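Local structure of putative secreted cellulose binding protein (Streptomyces coelicolor, 4OY7) at residues H1-A4 with G8-T11; Y45-V50 with E103-A108; S80-N83 with D88-R91; P143-S148 with G154-D159. The protein is a copper-dependent lytic polysaccharide monooxygenase that cleaves cellulose oxidatively, the chain here being its AA10 catalytic domain without the rest of the longer protein. One frame throughout, in Å; residues are numbered along the deposited sequence.

Interaction 1: residues H1-A4 with G8-T11. With CU (copper (II) ion), chain I.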
loop_
_atom_site.group_PDB
_atom_site.type_symbol
_atom_site.label_atom_id
_atom_site.label_comp_id
_atom_site.label_asym_id
_atom_site.label_seq_id
_atom_site.Cartn_x
_atom_site.Cartn_y
_atom_site.Cartn_z
ATOM N N HIS A 1 5.090 -11.757 1.961
ATOM C CA HIS A 1 4.712 -11.114 0.674
ATOM C C HIS A 1 3.271 -10.698 0.728
ATOM O O HIS A 1 2.364 -11.542 0.933
ATOM C CB HIS A 1 4.983 -12.032 -0.516
ATOM C CG HIS A 1 6.423 -12.063 -0.919
ATOM N ND1 HIS A 1 7.436 -12.290 -0.016
ATOM C CD2 HIS A 1 7.023 -11.898 -2.122
ATOM C CE1 HIS A 1 8.598 -12.281 -0.643
ATOM N NE2 HIS A 1 8.378 -12.054 -1.922
ATOM N N GLY A 2 3.070 -9.396 0.544
ATOM C CA GLY A 2 1.753 -8.799 0.493
ATOM C C GLY A 2 1.818 -7.291 0.642
ATOM O O GLY A 2 2.745 -6.753 1.261
ATOM N N VAL A 3 0.818 -6.647 0.050
ATOM C CA VAL A 3 0.477 -5.262 0.282
ATOM C C VAL A 3 -1.051 -5.193 0.488
ATOM O O VAL A 3 -1.757 -6.207 0.332
ATOM C CB VAL A 3 0.891 -4.366 -0.900
ATOM C CG1 VAL A 3 2.417 -4.258 -0.993
ATOM C CG2 VAL A 3 0.247 -4.836 -2.202
ATOM N N ALA A 4 -1.550 -4.011 0.849
ATOM C CA ALA A 4 -2.930 -3.829 1.143
ATOM C C ALA A 4 -3.790 -4.132 -0.095
ATOM O O ALA A 4 -3.443 -3.736 -1.220
ATOM C CB ALA A 4 -3.195 -2.417 1.618
ATOM N N GLY A 8 -6.950 -0.757 -1.467
ATOM C CA GLY A 8 -5.883 -1.403 -2.188
ATOM C C GLY A 8 -4.714 -0.493 -2.389
ATOM O O GLY A 8 -4.872 0.706 -2.566
ATOM N N SER A 9 -3.528 -1.084 -2.374
ATOM C CA SER A 9 -2.289 -0.363 -2.565
ATOM C C SER A 9 -2.123 -0.007 -4.049
ATOM O O SER A 9 -2.878 -0.490 -4.903
ATOM C CB SER A 9 -1.129 -1.233 -2.096
ATOM O OG SER A 9 -0.850 -2.236 -3.054
ATOM N N ARG A 10 -1.156 0.859 -4.351
ATOM C CA ARG A 10 -0.939 1.281 -5.753
ATOM C C ARG A 10 -0.633 0.109 -6.674
ATOM O O ARG A 10 -1.216 -0.008 -7.766
ATOM C CB ARG A 10 0.174 2.312 -5.837
ATOM C CG ARG A 10 -0.228 3.652 -5.254
ATOM C CD ARG A 10 0.863 4.709 -5.298
ATOM N NE ARG A 10 0.259 5.978 -4.913
ATOM C CZ ARG A 10 0.904 7.112 -4.718
ATOM N NH1 ARG A 10 2.226 7.160 -4.865
ATOM N NH2 ARG A 10 0.223 8.200 -4.361
ATOM N N THR A 11 0.294 -0.744 -6.260
ATOM C CA THR A 11 0.625 -1.887 -7.107
ATOM C C THR A 11 -0.557 -2.858 -7.268
ATOM O O THR A 11 -0.752 -3.440 -8.326
ATOM C CB THR A 11 1.860 -2.658 -6.645
ATOM O OG1 THR A 11 1.685 -3.115 -5.297
ATOM C CG2 THR A 11 3.128 -1.803 -6.794
HETATM CU CU CU I . 7.003 -12.908 2.104
HETATM O O HOH W 1 8.747 -12.974 2.486
#

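Interaction 2: residues Y45-V50 with E103-A108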
loop_
_atom_site.group_PDB
_atom_site.type_symbol
_atom_site.label_atom_id
_atom_site.label_comp_id
_atom_site.label_asym_id
_atom_site.label_seq_id
_atom_site.Cartn_x
_atom_site.Cartn_y
_atom_site.Cartn_z
ATOM N N TYR A 45 3.382 -8.097 -11.922
ATOM C CA TYR A 45 3.352 -9.536 -11.693
ATOM C C TYR A 45 3.737 -9.824 -10.248
ATOM O O TYR A 45 3.276 -10.803 -9.674
ATOM C CB TYR A 45 4.283 -10.267 -12.637
ATOM C CG TYR A 45 3.821 -10.229 -14.074
ATOM C CD1 TYR A 45 2.565 -10.717 -14.450
ATOM C CD2 TYR A 45 4.650 -9.728 -15.065
ATOM C CE1 TYR A 45 2.173 -10.711 -15.792
ATOM C CE2 TYR A 45 4.251 -9.687 -16.391
ATOM C CZ TYR A 45 3.024 -10.188 -16.750
ATOM O OH TYR A 45 2.649 -10.139 -18.083
ATOM N N ASN A 46 4.576 -8.961 -9.678
ATOM C CA ASN A 46 5.031 -9.097 -8.277
ATOM C C ASN A 46 4.526 -7.973 -7.399
ATOM O O ASN A 46 5.241 -7.477 -6.570
ATOM C CB ASN A 46 6.556 -9.112 -8.235
ATOM C CG ASN A 46 7.135 -10.350 -8.884
ATOM O OD1 ASN A 46 7.146 -11.443 -8.280
ATOM N ND2 ASN A 46 7.655 -10.191 -10.084
ATOM N N TRP A 47 3.268 -7.605 -7.589
ATOM C CA TRP A 47 2.655 -6.488 -6.871
ATOM C C TRP A 47 2.739 -6.540 -5.332
ATOM O O TRP A 47 2.722 -5.495 -4.664
ATOM C CB TRP A 47 1.190 -6.383 -7.317
ATOM C CG TRP A 47 0.354 -7.611 -7.070
ATOM C CD1 TRP A 47 0.128 -8.641 -7.932
ATOM C CD2 TRP A 47 -0.379 -7.935 -5.869
ATOM N NE1 TRP A 47 -0.697 -9.575 -7.357
ATOM C CE2 TRP A 47 -1.027 -9.156 -6.095
ATOM C CE3 TRP A 47 -0.527 -7.312 -4.617
ATOM C CZ2 TRP A 47 -1.817 -9.772 -5.122
ATOM C CZ3 TRP A 47 -1.342 -7.911 -3.672
ATOM C CH2 TRP A 47 -1.968 -9.136 -3.931
ATOM N N PHE A 48 2.897 -7.749 -4.812
ATOM C CA PHE A 48 2.986 -8.041 -3.386
ATOM C C PHE A 48 4.401 -7.945 -2.814
ATOM O O PHE A 48 4.578 -8.082 -1.606
ATOM C CB PHE A 48 2.448 -9.466 -3.159
ATOM C CG PHE A 48 2.933 -10.456 -4.197
ATOM C CD1 PHE A 48 4.270 -10.851 -4.237
ATOM C CD2 PHE A 48 2.064 -10.963 -5.167
ATOM C CE1 PHE A 48 4.738 -11.735 -5.201
ATOM C CE2 PHE A 48 2.527 -11.855 -6.121
ATOM C CZ PHE A 48 3.859 -12.230 -6.140
ATOM N N ALA A 49 5.405 -7.715 -3.651
ATOM C CA ALA A 49 6.785 -7.908 -3.235
ATOM C C ALA A 49 7.506 -6.601 -2.925
ATOM O O ALA A 49 8.714 -6.487 -3.094
ATOM C CB ALA A 49 7.535 -8.736 -4.290
ATOM N N VAL A 50 6.753 -5.620 -2.410
ATOM C CA VAL A 50 7.323 -4.317 -2.077
ATOM C C VAL A 50 7.991 -4.408 -0.693
ATOM O O VAL A 50 7.389 -4.080 0.333
ATOM C CB VAL A 50 6.268 -3.197 -2.101
ATOM C CG1 VAL A 50 6.977 -1.861 -2.038
ATOM C CG2 VAL A 50 5.463 -3.253 -3.388
ATOM N N GLU A 103 -8.213 -5.387 4.292
ATOM C CA GLU A 103 -7.701 -6.658 3.764
ATOM C C GLU A 103 -6.282 -6.449 3.320
ATOM O O GLU A 103 -6.007 -5.437 2.681
ATOM C CB GLU A 103 -8.557 -7.139 2.577
ATOM C CG GLU A 103 -9.967 -7.450 3.041
ATOM C CD GLU A 103 -10.821 -8.304 2.100
ATOM O OE1 GLU A 103 -10.345 -8.841 1.090
ATOM O OE2 GLU A 103 -12.012 -8.443 2.380
ATOM N N TYR A 104 -5.375 -7.323 3.751
ATOM C CA TYR A 104 -3.978 -7.236 3.361
ATOM C C TYR A 104 -3.539 -8.591 2.838
ATOM O O TYR A 104 -3.840 -9.613 3.460
ATOM C CB TYR A 104 -3.128 -6.802 4.551
ATOM C CG TYR A 104 -1.730 -6.321 4.223
ATOM C CD1 TYR A 104 -0.741 -7.231 3.852
ATOM C CD2 TYR A 104 -1.373 -4.983 4.334
ATOM C CE1 TYR A 104 0.537 -6.817 3.551
ATOM C CE2 TYR A 104 -0.094 -4.567 4.072
ATOM C CZ TYR A 104 0.858 -5.487 3.663
ATOM O OH TYR A 104 2.137 -5.076 3.386
ATOM N N SER A 105 -2.912 -8.623 1.658
ATOM C CA SER A 105 -2.560 -9.885 1.024
ATOM C C SER A 105 -1.724 -10.781 1.916
ATOM O O SER A 105 -0.804 -10.328 2.536
ATOM C CB SER A 105 -1.783 -9.628 -0.273
ATOM O OG SER A 105 -1.256 -10.825 -0.815
ATOM N N ASN A 106 -2.052 -12.079 1.934
ATOM C CA ASN A 106 -1.179 -13.077 2.572
ATOM C C ASN A 106 -0.502 -13.956 1.520
ATOM O O ASN A 106 -0.466 -15.178 1.657
ATOM C CB ASN A 106 -1.941 -13.946 3.582
ATOM C CG ASN A 106 -3.014 -14.784 2.942
ATOM O OD1 ASN A 106 -3.279 -14.651 1.751
ATOM N ND2 ASN A 106 -3.660 -15.628 3.731
ATOM N N TRP A 107 0.018 -13.335 0.457
ATOM C CA TRP A 107 0.619 -14.123 -0.619
ATOM C C TRP A 107 1.695 -15.071 -0.068
ATOM O O TRP A 107 1.768 -16.225 -0.482
ATOM C CB TRP A 107 1.164 -13.220 -1.747
ATOM C CG TRP A 107 1.513 -14.007 -2.991
ATOM C CD1 TRP A 107 2.771 -14.269 -3.472
ATOM C CD2 TRP A 107 0.603 -14.681 -3.878
ATOM N NE1 TRP A 107 2.691 -15.030 -4.617
ATOM C CE2 TRP A 107 1.377 -15.321 -4.872
ATOM C CE3 TRP A 107 -0.799 -14.814 -3.925
ATOM C CZ2 TRP A 107 0.799 -16.080 -5.909
ATOM C CZ3 TRP A 107 -1.366 -15.580 -4.943
ATOM C CH2 TRP A 107 -0.567 -16.192 -5.930
ATOM N N ALA A 108 2.538 -14.580 0.842
ATOM C CA ALA A 108 3.250 -15.465 1.776
ATOM C C ALA A 108 3.032 -14.906 3.157
ATOM O O ALA A 108 3.138 -13.717 3.357
ATOM C CB ALA A 108 4.731 -15.602 1.447
#

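Interaction 3: residues S80-N83 with D88-R91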
loop_
_atom_site.group_PDB
_atom_site.type_symbol
_atom_site.label_atom_id
_atom_site.label_comp_id
_atom_site.label_asym_id
_atom_site.label_seq_id
_atom_site.Cartn_x
_atom_site.Cartn_y
_atom_site.Cartn_z
ATOM N N SER A 80 9.966 2.003 -8.242
ATOM C CA SER A 80 10.232 3.436 -8.092
ATOM C C SER A 80 9.085 4.318 -8.598
ATOM O O SER A 80 8.782 5.352 -7.987
ATOM C CB SER A 80 11.561 3.811 -8.769
ATOM O OG SER A 80 11.898 5.179 -8.565
ATOM N N ALA A 81 8.444 3.893 -9.676
ATOM C CA ALA A 81 7.343 4.669 -10.276
ATOM C C ALA A 81 6.127 4.832 -9.379
ATOM O O ALA A 81 5.360 5.776 -9.558
ATOM C CB ALA A 81 6.915 4.084 -11.628
ATOM N N TYR A 82 5.996 3.951 -8.393
ATOM C CA TYR A 82 4.851 3.916 -7.491
ATOM C C TYR A 82 5.006 4.965 -6.398
ATOM O O TYR A 82 4.091 5.179 -5.635
ATOM C CB TYR A 82 4.601 2.469 -6.978
ATOM C CG TYR A 82 4.295 1.575 -8.156
ATOM C CD1 TYR A 82 3.004 1.451 -8.642
ATOM C CD2 TYR A 82 5.312 0.938 -8.862
ATOM C CE1 TYR A 82 2.721 0.688 -9.752
ATOM C CE2 TYR A 82 5.041 0.182 -9.981
ATOM C CZ TYR A 82 3.735 0.058 -10.435
ATOM O OH TYR A 82 3.428 -0.658 -11.580
ATOM N N ASN A 83 6.150 5.650 -6.344
ATOM C CA ASN A 83 6.262 6.892 -5.571
ATOM C C ASN A 83 5.791 8.181 -6.270
ATOM O O ASN A 83 5.725 9.222 -5.607
ATOM C CB ASN A 83 7.725 7.113 -5.089
ATOM C CG ASN A 83 8.162 6.047 -4.126
ATOM O OD1 ASN A 83 7.501 5.813 -3.082
ATOM N ND2 ASN A 83 9.250 5.374 -4.457
ATOM N N ASP A 88 -3.803 11.306 -9.873
ATOM C CA ASP A 88 -4.650 10.525 -10.790
ATOM C C ASP A 88 -4.498 8.999 -10.614
ATOM O O ASP A 88 -5.028 8.252 -11.432
ATOM C CB ASP A 88 -4.487 10.974 -12.263
ATOM C CG ASP A 88 -3.054 10.849 -12.792
ATOM O OD1 ASP A 88 -2.116 10.623 -11.988
ATOM O OD2 ASP A 88 -2.888 10.910 -14.035
ATOM N N TRP A 89 -3.825 8.540 -9.563
ATOM C CA TRP A 89 -3.774 7.121 -9.248
ATOM C C TRP A 89 -5.193 6.610 -8.963
ATOM O O TRP A 89 -6.081 7.406 -8.615
ATOM C CB TRP A 89 -2.932 6.868 -8.001
ATOM C CG TRP A 89 -1.456 7.049 -8.123
ATOM C CD1 TRP A 89 -0.714 8.136 -7.724
ATOM C CD2 TRP A 89 -0.512 6.095 -8.625
ATOM N NE1 TRP A 89 0.612 7.916 -7.959
ATOM C CE2 TRP A 89 0.772 6.686 -8.538
ATOM C CE3 TRP A 89 -0.627 4.825 -9.189
ATOM C CZ2 TRP A 89 1.946 6.005 -8.924
ATOM C CZ3 TRP A 89 0.521 4.163 -9.580
ATOM C CH2 TRP A 89 1.808 4.776 -9.485
ATOM N N PRO A 90 -5.430 5.304 -9.148
ATOM C CA PRO A 90 -6.703 4.760 -8.709
ATOM C C PRO A 90 -6.881 4.965 -7.226
ATOM O O PRO A 90 -5.911 4.968 -6.512
ATOM C CB PRO A 90 -6.569 3.258 -9.016
ATOM C CG PRO A 90 -5.485 3.150 -10.010
ATOM C CD PRO A 90 -4.545 4.270 -9.695
ATOM N N ARG A 91 -8.108 5.122 -6.750
ATOM C CA ARG A 91 -8.295 5.349 -5.336
ATOM C C ARG A 91 -9.576 4.717 -4.830
ATOM O O ARG A 91 -10.519 4.475 -5.582
ATOM C CB ARG A 91 -8.287 6.838 -4.989
ATOM C CG ARG A 91 -9.469 7.677 -5.481
ATOM C CD ARG A 91 -9.244 9.191 -5.314
ATOM N NE ARG A 91 -8.022 9.560 -6.026
ATOM C CZ ARG A 91 -6.840 9.799 -5.459
ATOM N NH1 ARG A 91 -5.784 9.991 -6.235
ATOM N NH2 ARG A 91 -6.683 9.852 -4.139
#

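Interaction 4: residues P143-S148 with G154-D159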
loop_
_atom_site.group_PDB
_atom_site.type_symbol
_atom_site.label_atom_id
_atom_site.label_comp_id
_atom_site.label_asym_id
_atom_site.label_seq_id
_atom_site.Cartn_x
_atom_site.Cartn_y
_atom_site.Cartn_z
ATOM N N PRO A 143 -3.109 -10.270 12.962
ATOM C CA PRO A 143 -4.516 -10.422 12.630
ATOM C C PRO A 143 -4.782 -11.762 11.968
ATOM O O PRO A 143 -3.852 -12.389 11.455
ATOM C CB PRO A 143 -4.765 -9.275 11.638
ATOM C CG PRO A 143 -3.459 -9.093 10.989
ATOM C CD PRO A 143 -2.435 -9.324 12.072
ATOM N N PRO A 144 -6.050 -12.208 11.984
ATOM C CA PRO A 144 -6.420 -13.470 11.343
ATOM C C PRO A 144 -6.401 -13.429 9.809
ATOM O O PRO A 144 -6.322 -12.339 9.193
ATOM C CB PRO A 144 -7.848 -13.703 11.839
ATOM C CG PRO A 144 -8.379 -12.338 12.082
ATOM C CD PRO A 144 -7.219 -11.514 12.552
ATOM N N GLN A 145 -6.501 -14.626 9.211
ATOM C CA GLN A 145 -6.443 -14.770 7.754
ATOM C C GLN A 145 -7.700 -15.425 7.207
ATOM O O GLN A 145 -8.289 -16.289 7.863
ATOM C CB GLN A 145 -5.217 -15.598 7.351
ATOM C CG GLN A 145 -3.884 -14.859 7.496
ATOM C CD GLN A 145 -2.698 -15.803 7.353
ATOM O OE1 GLN A 145 -2.484 -16.386 6.298
ATOM N NE2 GLN A 145 -1.932 -15.970 8.430
ATOM N N GLN A 146 -8.106 -15.003 6.016
ATOM C CA GLN A 146 -9.203 -15.641 5.259
ATOM C C GLN A 146 -8.600 -16.069 3.923
ATOM O O GLN A 146 -8.060 -15.236 3.193
ATOM C CB GLN A 146 -10.326 -14.614 5.068
ATOM C CG GLN A 146 -11.464 -14.994 4.133
ATOM C CD GLN A 146 -12.541 -15.776 4.841
ATOM O OE1 GLN A 146 -13.223 -15.263 5.728
ATOM N NE2 GLN A 146 -12.682 -17.020 4.477
ATOM N N GLY A 147 -8.664 -17.360 3.610
ATOM C CA GLY A 147 -7.984 -17.885 2.424
ATOM C C GLY A 147 -6.571 -18.320 2.768
ATOM O O GLY A 147 -5.900 -17.710 3.608
ATOM N N SER A 148 -6.129 -19.411 2.152
ATOM C CA SER A 148 -4.801 -19.934 2.414
ATOM C C SER A 148 -3.735 -19.013 1.824
ATOM O O SER A 148 -3.954 -18.388 0.781
ATOM C CB SER A 148 -4.664 -21.342 1.835
ATOM O OG SER A 148 -5.535 -22.241 2.499
ATOM N N GLY A 154 -6.481 -14.355 -1.060
ATOM C CA GLY A 154 -6.150 -14.615 0.336
ATOM C C GLY A 154 -5.699 -13.362 1.039
ATOM O O GLY A 154 -5.022 -12.508 0.444
ATOM N N HIS A 155 -6.092 -13.214 2.306
ATOM C CA HIS A 155 -5.727 -12.001 3.022
ATOM C C HIS A 155 -5.852 -12.107 4.535
ATOM O O HIS A 155 -6.653 -12.891 5.086
ATOM C CB HIS A 155 -6.602 -10.842 2.552
ATOM C CG HIS A 155 -8.055 -11.099 2.749
ATOM N ND1 HIS A 155 -8.801 -11.863 1.877
ATOM C CD2 HIS A 155 -8.894 -10.741 3.750
ATOM C CE1 HIS A 155 -10.039 -11.956 2.331
ATOM N NE2 HIS A 155 -10.125 -11.262 3.452
ATOM N N TYR A 156 -5.035 -11.295 5.186
ATOM C CA TYR A 156 -5.273 -10.869 6.564
ATOM C C TYR A 156 -6.449 -9.898 6.563
ATOM O O TYR A 156 -6.736 -9.263 5.561
ATOM C CB TYR A 156 -4.032 -10.174 7.114
ATOM C CG TYR A 156 -2.801 -11.053 7.216
ATOM C CD1 TYR A 156 -2.553 -11.828 8.354
ATOM C CD2 TYR A 156 -1.867 -11.097 6.186
ATOM C CE1 TYR A 156 -1.415 -12.609 8.441
ATOM C CE2 TYR A 156 -0.727 -11.879 6.272
ATOM C CZ TYR A 156 -0.500 -12.615 7.407
ATOM O OH TYR A 156 0.623 -13.393 7.464
ATOM N N TYR A 157 -7.157 -9.811 7.675
ATOM C CA TYR A 157 -8.320 -8.978 7.784
ATOM C C TYR A 157 -8.404 -8.426 9.212
ATOM O O TYR A 157 -8.122 -9.127 10.208
ATOM C CB TYR A 157 -9.638 -9.709 7.388
ATOM C CG TYR A 157 -10.083 -10.841 8.267
ATOM C CD1 TYR A 157 -10.883 -10.611 9.372
ATOM C CD2 TYR A 157 -9.747 -12.154 7.982
ATOM C CE1 TYR A 157 -11.327 -11.646 10.170
ATOM C CE2 TYR A 157 -10.195 -13.198 8.777
ATOM C CZ TYR A 157 -10.978 -12.937 9.872
ATOM O OH TYR A 157 -11.401 -13.968 10.686
ATOM N N TRP A 158 -8.819 -7.168 9.273
ATOM C CA TRP A 158 -9.090 -6.441 10.516
ATOM C C TRP A 158 -9.958 -5.223 10.246
ATOM O O TRP A 158 -10.183 -4.865 9.097
ATOM C CB TRP A 158 -7.806 -6.022 11.212
ATOM C CG TRP A 158 -6.945 -4.993 10.527
ATOM C CD1 TRP A 158 -7.030 -3.631 10.672
ATOM C CD2 TRP A 158 -5.847 -5.228 9.623
ATOM N NE1 TRP A 158 -6.049 -3.007 9.927
ATOM C CE2 TRP A 158 -5.307 -3.961 9.283
ATOM C CE3 TRP A 158 -5.244 -6.397 9.102
ATOM C CZ2 TRP A 158 -4.218 -3.819 8.436
ATOM C CZ3 TRP A 158 -4.150 -6.261 8.254
ATOM C CH2 TRP A 158 -3.640 -4.972 7.934
ATOM N N ASP A 159 -10.472 -4.605 11.304
ATOM C CA ASP A 159 -11.297 -3.410 11.161
ATOM C C ASP A 159 -10.458 -2.161 11.434
ATOM O O ASP A 159 -9.595 -2.192 12.313
ATOM C CB ASP A 159 -12.451 -3.422 12.164
ATOM C CG ASP A 159 -13.441 -4.541 11.926
ATOM O OD1 ASP A 159 -13.773 -4.806 10.750
ATOM O OD2 ASP A 159 -13.936 -5.108 12.936
#

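Interaction 1: residues H1-A4 with G8-T11
V3 and A4 meet S9 where the chain turns into helix 10-18, a few residues behind the histidine brace of this AA10 monooxygenase domain. The firm link is a backbone one: S9 N gives its hydrogen to A4 O, 2.9 Å away at 157°. G8 CA comes up to the same oxygen at 3.5 Å, so one acceptor receives both an N-H and a CA-H. S9 sits at the N-cap, with OG bonded to the backbone N of Y12. That hydroxyl lies close to V3 CG2, but S9 was modelled in two conformers and the tightness is doubtful. V3 CG1 lies anti to the carbonyl carbon (chi1 -69°), which leaves CG2 between backbone N and carbonyl carbon, toward the first turn of the helix, 3.8 Å from T11 OG1. That hydroxyl spends its polarity elsewhere, on W47 O. A backbone bond of V3 to S105 on strand 99-105, and A4 N on the S187 hydroxyl of strand 184-193, tie these residues to both sheets. At the far end of this run, H1 grips the copper through ND1 and its terminal amine, with NE2 of H110 as the third nitrogen; H1 N stands 2.2 Å from the metal.

Interaction 2: residues Y45-V50 with E103-A108
F48 and W107 form an offset stack beside the copper site, joining the loop after helix 42-45 to the residues that follow strand 99-105. The phenyl ring lies over the five-membered ring of the indole, centroids 3.9 Å apart and planes only 16° from parallel. W107 CD1 sits above the centre of the phenyl, while F48 CZ approaches W107 NE1 at 3.4 Å. N46 CA lies near the rim of the opposite face of F48.

A second, looser contact pairs ring with aliphatic carbon and hydroxyl. The far corner of W47 reaches S105, with CH2 3.7 Å from S105 CB and 3.6 Å from S105 OG. F48 CD2 also rests over a face of the W47 indole. These two aromatics are neighbours in a type I turn from N46 to A49, closed by A49 N on N46 O at 2.9 Å.

Hydrogen bonding runs within the segments and not across. S105 OG, trans to its own backbone N (chi1 171°), takes a weak bond from W107 N.

The main contact is therefore probably held by dispersion between flat rings. With the planes nearly parallel, the NE1-H of W107 runs alongside the phenyl and does not point into it. F48 comes within about 4 Å of the H1 side chain, which makes the stack part of the copper ligand's surroundings.

Interaction 3: residues S80-N83 with D88-R91
W89 pushes its indole against A81 and Y82, bridging two parts of the long loop region between strands 51-52 and 92-94. The first of these, 80-83, is a short 3-10 turn, with N83 N bonded to S80 O.

Along the second segment, D88 comes first and turns its OD2 to a salt bridge with R86. W89 then carries the whole contact. Its six-membered ring leads, with CG anti to the carbonyl carbon (chi1 -71°) and the ring extended toward the turn. A81 O lies at the edge of the indole, in its plane, 3.5 Å from CZ2 and 3.7 Å from CH2. On the Y82 side, CD1 meets W89 CH2 at 3.6 Å. The rings are tilted by 34° with centroids 5.7 Å apart, an oblique meeting, while the two side chains cross at about a right angle. W89 NE1 is hydrogen-bonded to A84 O, and R10 of helix 10-18 adds a cation-pi contact. Next, P90 sets CD near the plane of the indole and packs on helices 10-18 and 30-39.

A leucine in place of W89 would probably leave A84 O without its indole donor, R10 without its aromatic surface, and a gap beside Y82.

No hydrogen bond crosses between 80-83 and 88-91. The C-H edge of the indole faces a carbonyl oxygen, where its slight positive charge is likely to suit the acceptor, and the remaining attraction is between apolar ring atoms.

Interaction 4: residues P143-S148 with G154-D159
Q146 and H155 form the hydrogen-bonded antiparallel pair of a beta hairpin at the edge of a four-stranded sheet. Q146 N reaches H155 O at 2.7 Å and 171°, and H155 N returns to Q146 O at 3.0 Å. Two residues along, Y157 N bonds to P144 O at 3.1 Å, with the non-hydrogen-bonded pair Q145 and Y156 between.

The tight, buried part is the side with Y156. The aliphatic chain of Q145 lies over one face of its phenol, CG 3.8 Å from the ring centroid, and runs on alongside until NE2 is 3.4 Å from Y156 CE1. Q145 OE1 is held by N106. P143 O meets the same ring at its edge, in plane, 3.4 Å from CD1, while P143 CG packs on W158 CE3 at 3.7 Å. Y156 OH binds the backbone N of the copper ligand H110.

The side with Y157, Q146 and H155 is the more solvent-exposed, though P144 still packs closely. Y157, its CG between backbone N and carbonyl carbon (chi1 66°), lays its ring against P144, a CH-pi contact with CG 3.7 Å from the centroid. The bent chain of Q146 runs beside the H155 imidazole, whose ND1 is bonded to G153 O.

A phenylalanine at Y156 would keep the ring under Q145 but is likely to leave H110 N without its hydroxyl partner, loosening the hold on that ligand's backbone.

Backbone bonds join the strands and CH-pi contacts flank them; through its bond to H110 N, Y156 is a second-shell residue of the copper site, packed by the hairpin.

How the interactions relate
Along the chain, interaction 1 closes first, interaction 3 lies within the long loop between the two halves of interaction 2, and interaction 4 follows. Interactions 1 and 2 have centres about 6 Å apart and touch where H1 O packs on W107 CB and through a weak bond between G2 O and Y104 OH. R10 carries interaction 1 on to interaction 3, its NH1 meeting Y82 O. Strands 99-105 and 155-161 are neighbours in one sheet and join interaction 2 to interaction 4, with Y104 O facing Y156 N. Interactions 3 and 4, centres about 25 Å apart, lie on opposite sides of the chain's centre. Interaction 1 supplies a copper ligand and interactions 2 and 4 flank the site.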